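Local coordinates for protein EF1p2_mFAP2b (PDB 6OHH) that is a de novo designed fluorescence-activating beta barrel that binds the fluorogenic dye DFHBI and carries a calcium-binding EF-hand motif, probably as a calcium sensor, at residues 38-46 with 56-64. Numbering follows the deposited sequence.
Sequences PYTMDIVAQ and VGYGKATVK
Asp-42 and Lys-60 form the one salt bridge between these antiparallel strands: NZ of Lys-60 lies 2.6 Å from OD1 of Asp-42, reaching it from above the carboxylate plane. The two side chains run alongside each other. The lysine chain stays extended until its last torsion (chi4 -38°), whose bend turns NZ in to the acid, while CG passes 3.4 Å from Asp-42 OD1. A water donates to Asp-42 OD2 and accepts from Lys-60 NZ, and Arg-36 forms a second salt bridge at OD2. An asparagine in place of Asp-42 would probably leave the lysine and Arg-36 without the negative charge they share.

Backbone bonding is regular. Met-41, Ile-43 and Ala-45 each exchange two N-H...O bonds with Ala-61, Gly-59 and Gly-57 respectively. Ala-45 N lies 2.6 Å from Gly-57 O, and Met-41 N lies 3.0 Å from Ala-61 O. Val-63 N extends the ladder to Tyr-39 O, nearly straight along that carbonyl.

On the face carrying Met-41, Ile-43, Ala-45 and Ala-61, apolar side chains meet. Ile-43 CD1, anti to its own CA about the CB-CG1 bond (chi2 163°), lies 3.9 Å from Ala-61 CB, and Ile-71 touches both residues. Beyond Thr-40, Val-63 CG2 meets Tyr-39 CB at 3.9 Å and sits at the edge of the ring, near its plane.

This is a beta hairpin of a closed eight-stranded antiparallel barrel; its inward face carries Ala-45, whose side chain touches the bound DFHBI.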
loop_
_atom_site.group_PDB
_atom_site.type_symbol
_atom_site.label_atom_id
_atom_site.label_comp_id
_atom_site.label_asym_id
_atom_site.label_seq_id
_atom_site.Cartn_x
_atom_site.Cartn_y
_atom_site.Cartn_z
ATOM N N PRO A 38 14.304 3.761 13.252
ATOM C CA PRO A 38 14.179 5.048 12.547
ATOM C C PRO A 38 13.904 4.900 11.060
ATOM O O PRO A 38 13.449 5.864 10.431
ATOM C CB PRO A 38 15.536 5.725 12.796
ATOM C CG PRO A 38 16.066 5.086 14.017
ATOM C CD PRO A 38 15.581 3.668 13.986
ATOM N N TYR A 39 14.170 3.734 10.474
ATOM C CA TYR A 39 14.054 3.544 9.035
ATOM C C TYR A 39 12.984 2.549 8.602
ATOM O O TYR A 39 12.784 2.377 7.394
ATOM C CB TYR A 39 15.402 3.091 8.463
ATOM C CG TYR A 39 16.612 3.873 8.928
ATOM C CD1 TYR A 39 16.932 5.095 8.347
ATOM C CD2 TYR A 39 17.446 3.383 9.932
ATOM C CE1 TYR A 39 18.048 5.812 8.751
ATOM C CE2 TYR A 39 18.566 4.098 10.345
ATOM C CZ TYR A 39 18.861 5.313 9.747
ATOM O OH TYR A 39 19.967 6.036 10.141
ATOM N N THR A 40 12.305 1.879 9.527
ATOM C CA THR A 40 11.385 0.813 9.160
ATOM C C THR A 40 10.071 0.940 9.919
ATOM O O THR A 40 10.042 1.341 11.087
ATOM C CB THR A 40 12.014 -0.573 9.421
ATOM O OG1 THR A 40 12.496 -0.646 10.773
ATOM C CG2 THR A 40 13.166 -0.840 8.448
ATOM N N MET A 41 8.986 0.545 9.248
ATOM C CA MET A 41 7.643 0.599 9.803
ATOM C C MET A 41 6.887 -0.673 9.457
ATOM O O MET A 41 7.045 -1.240 8.372
ATOM C CB MET A 41 6.823 1.786 9.262
ATOM C CG MET A 41 7.522 3.126 9.259
ATOM S SD MET A 41 7.162 3.996 10.786
ATOM C CE MET A 41 8.741 4.804 11.081
ATOM N N ASP A 42 6.022 -1.087 10.374
ATOM C CA ASP A 42 5.046 -2.118 10.080
ATOM C C ASP A 42 3.757 -1.429 9.651
ATOM O O ASP A 42 3.403 -0.372 10.178
ATOM C CB ASP A 42 4.792 -3.006 11.298
ATOM C CG ASP A 42 5.869 -4.051 11.496
ATOM O OD1 ASP A 42 6.682 -4.273 10.568
ATOM O OD2 ASP A 42 5.889 -4.663 12.584
ATOM N N ILE A 43 3.068 -2.017 8.683
ATOM C CA ILE A 43 1.854 -1.435 8.126
ATOM C C ILE A 43 0.724 -2.440 8.266
ATOM O O ILE A 43 0.913 -3.634 8.014
ATOM C CB ILE A 43 2.014 -1.048 6.639
ATOM C CG1 ILE A 43 3.200 -0.111 6.421
ATOM C CG2 ILE A 43 0.729 -0.405 6.107
ATOM C CD1 ILE A 43 3.620 -0.039 4.961
ATOM N N VAL A 44 -0.444 -1.955 8.685
ATOM C CA VAL A 44 -1.703 -2.678 8.546
ATOM C C VAL A 44 -2.650 -1.813 7.729
ATOM O O VAL A 44 -2.645 -0.583 7.854
ATOM C CB VAL A 44 -2.331 -3.055 9.903
ATOM C CG1 VAL A 44 -1.595 -4.231 10.508
ATOM C CG2 VAL A 44 -2.335 -1.862 10.846
ATOM N N ALA A 45 -3.456 -2.460 6.887
ATOM C CA ALA A 45 -4.303 -1.771 5.922
ATOM C C ALA A 45 -5.744 -2.253 6.012
ATOM O O ALA A 45 -5.998 -3.450 6.166
ATOM C CB ALA A 45 -3.782 -1.984 4.494
ATOM N N GLN A 46 -6.682 -1.311 5.903
ATOM C CA GLN A 46 -8.108 -1.604 5.828
ATOM C C GLN A 46 -8.761 -0.655 4.834
ATOM O O GLN A 46 -8.285 0.463 4.619
ATOM C CB GLN A 46 -8.798 -1.463 7.189
ATOM C CG GLN A 46 -8.393 -2.507 8.207
ATOM C CD GLN A 46 -9.268 -2.474 9.447
ATOM O OE1 GLN A 46 -9.561 -1.405 9.986
ATOM N NE2 GLN A 46 -9.676 -3.641 9.910
ATOM N N VAL A 56 -8.167 -5.923 3.565
ATOM C CA VAL A 56 -7.457 -6.202 4.811
ATOM C C VAL A 56 -6.039 -6.597 4.431
ATOM O O VAL A 56 -5.845 -7.557 3.677
ATOM C CB VAL A 56 -8.111 -7.323 5.638
ATOM C CG1 VAL A 56 -7.246 -7.654 6.849
ATOM C CG2 VAL A 56 -9.525 -6.940 6.067
ATOM N N GLY A 57 -5.046 -5.870 4.946
ATOM C CA GLY A 57 -3.675 -6.164 4.585
ATOM C C GLY A 57 -2.688 -5.798 5.671
ATOM O O GLY A 57 -2.993 -5.052 6.603
ATOM N N TYR A 58 -1.478 -6.334 5.524
ATOM C CA TYR A 58 -0.385 -6.056 6.444
ATOM C C TYR A 58 0.928 -6.137 5.679
ATOM O O TYR A 58 1.085 -6.981 4.794
ATOM C CB TYR A 58 -0.376 -7.029 7.633
ATOM C CG TYR A 58 -0.114 -8.473 7.262
ATOM C CD1 TYR A 58 1.171 -8.998 7.304
ATOM C CD2 TYR A 58 -1.151 -9.310 6.870
ATOM C CE1 TYR A 58 1.418 -10.316 6.966
ATOM C CE2 TYR A 58 -0.914 -10.631 6.527
ATOM C CZ TYR A 58 0.375 -11.126 6.580
ATOM O OH TYR A 58 0.620 -12.437 6.244
ATOM N N GLY A 59 1.863 -5.266 6.023
ATOM C CA GLY A 59 3.114 -5.227 5.300
ATOM C C GLY A 59 4.175 -4.441 6.033
ATOM O O GLY A 59 4.117 -4.276 7.253
ATOM N N LYS A 60 5.161 -3.967 5.271
ATOM C CA LYS A 60 6.312 -3.294 5.855
ATOM C C LYS A 60 6.787 -2.159 4.960
ATOM O O LYS A 60 6.599 -2.178 3.740
ATOM C CB LYS A 60 7.471 -4.272 6.112
ATOM C CG LYS A 60 7.255 -5.182 7.313
ATOM C CD LYS A 60 8.466 -6.063 7.578
ATOM C CE LYS A 60 8.145 -7.155 8.590
ATOM N NZ LYS A 60 7.240 -6.665 9.667
ATOM N N ALA A 61 7.421 -1.172 5.589
ATOM C CA ALA A 61 8.007 -0.035 4.900
ATOM C C ALA A 61 9.474 0.069 5.287
ATOM O O ALA A 61 9.830 -0.159 6.447
ATOM C CB ALA A 61 7.280 1.267 5.249
ATOM N N THR A 62 10.317 0.416 4.315
ATOM C CA THR A 62 11.752 0.558 4.534
ATOM C C THR A 62 12.253 1.773 3.771
ATOM O O THR A 62 11.933 1.945 2.590
ATOM C CB THR A 62 12.531 -0.688 4.089
ATOM O OG1 THR A 62 12.119 -1.821 4.861
ATOM C CG2 THR A 62 14.029 -0.479 4.276
ATOM N N VAL A 63 13.043 2.604 4.456
ATOM C CA VAL A 63 13.624 3.783 3.833
ATOM C C VAL A 63 14.473 3.385 2.636
ATOM O O VAL A 63 15.245 2.419 2.688
ATOM C CB VAL A 63 14.465 4.556 4.863
ATOM C CG1 VAL A 63 15.443 5.493 4.165
ATOM C CG2 VAL A 63 13.564 5.330 5.805
ATOM N N LYS A 64 14.315 4.122 1.540
ATOM C CA LYS A 64 15.143 3.945 0.355
ATOM C C LYS A 64 15.985 5.174 0.050
ATOM O O LYS A 64 17.199 5.054 -0.162
ATOM C CB LYS A 64 14.254 3.591 -0.850
ATOM C CG LYS A 64 15.001 3.387 -2.154
ATOM C CD LYS A 64 16.105 2.356 -2.009
HETATM O O HOH W 1 7.391 -6.975 12.605
#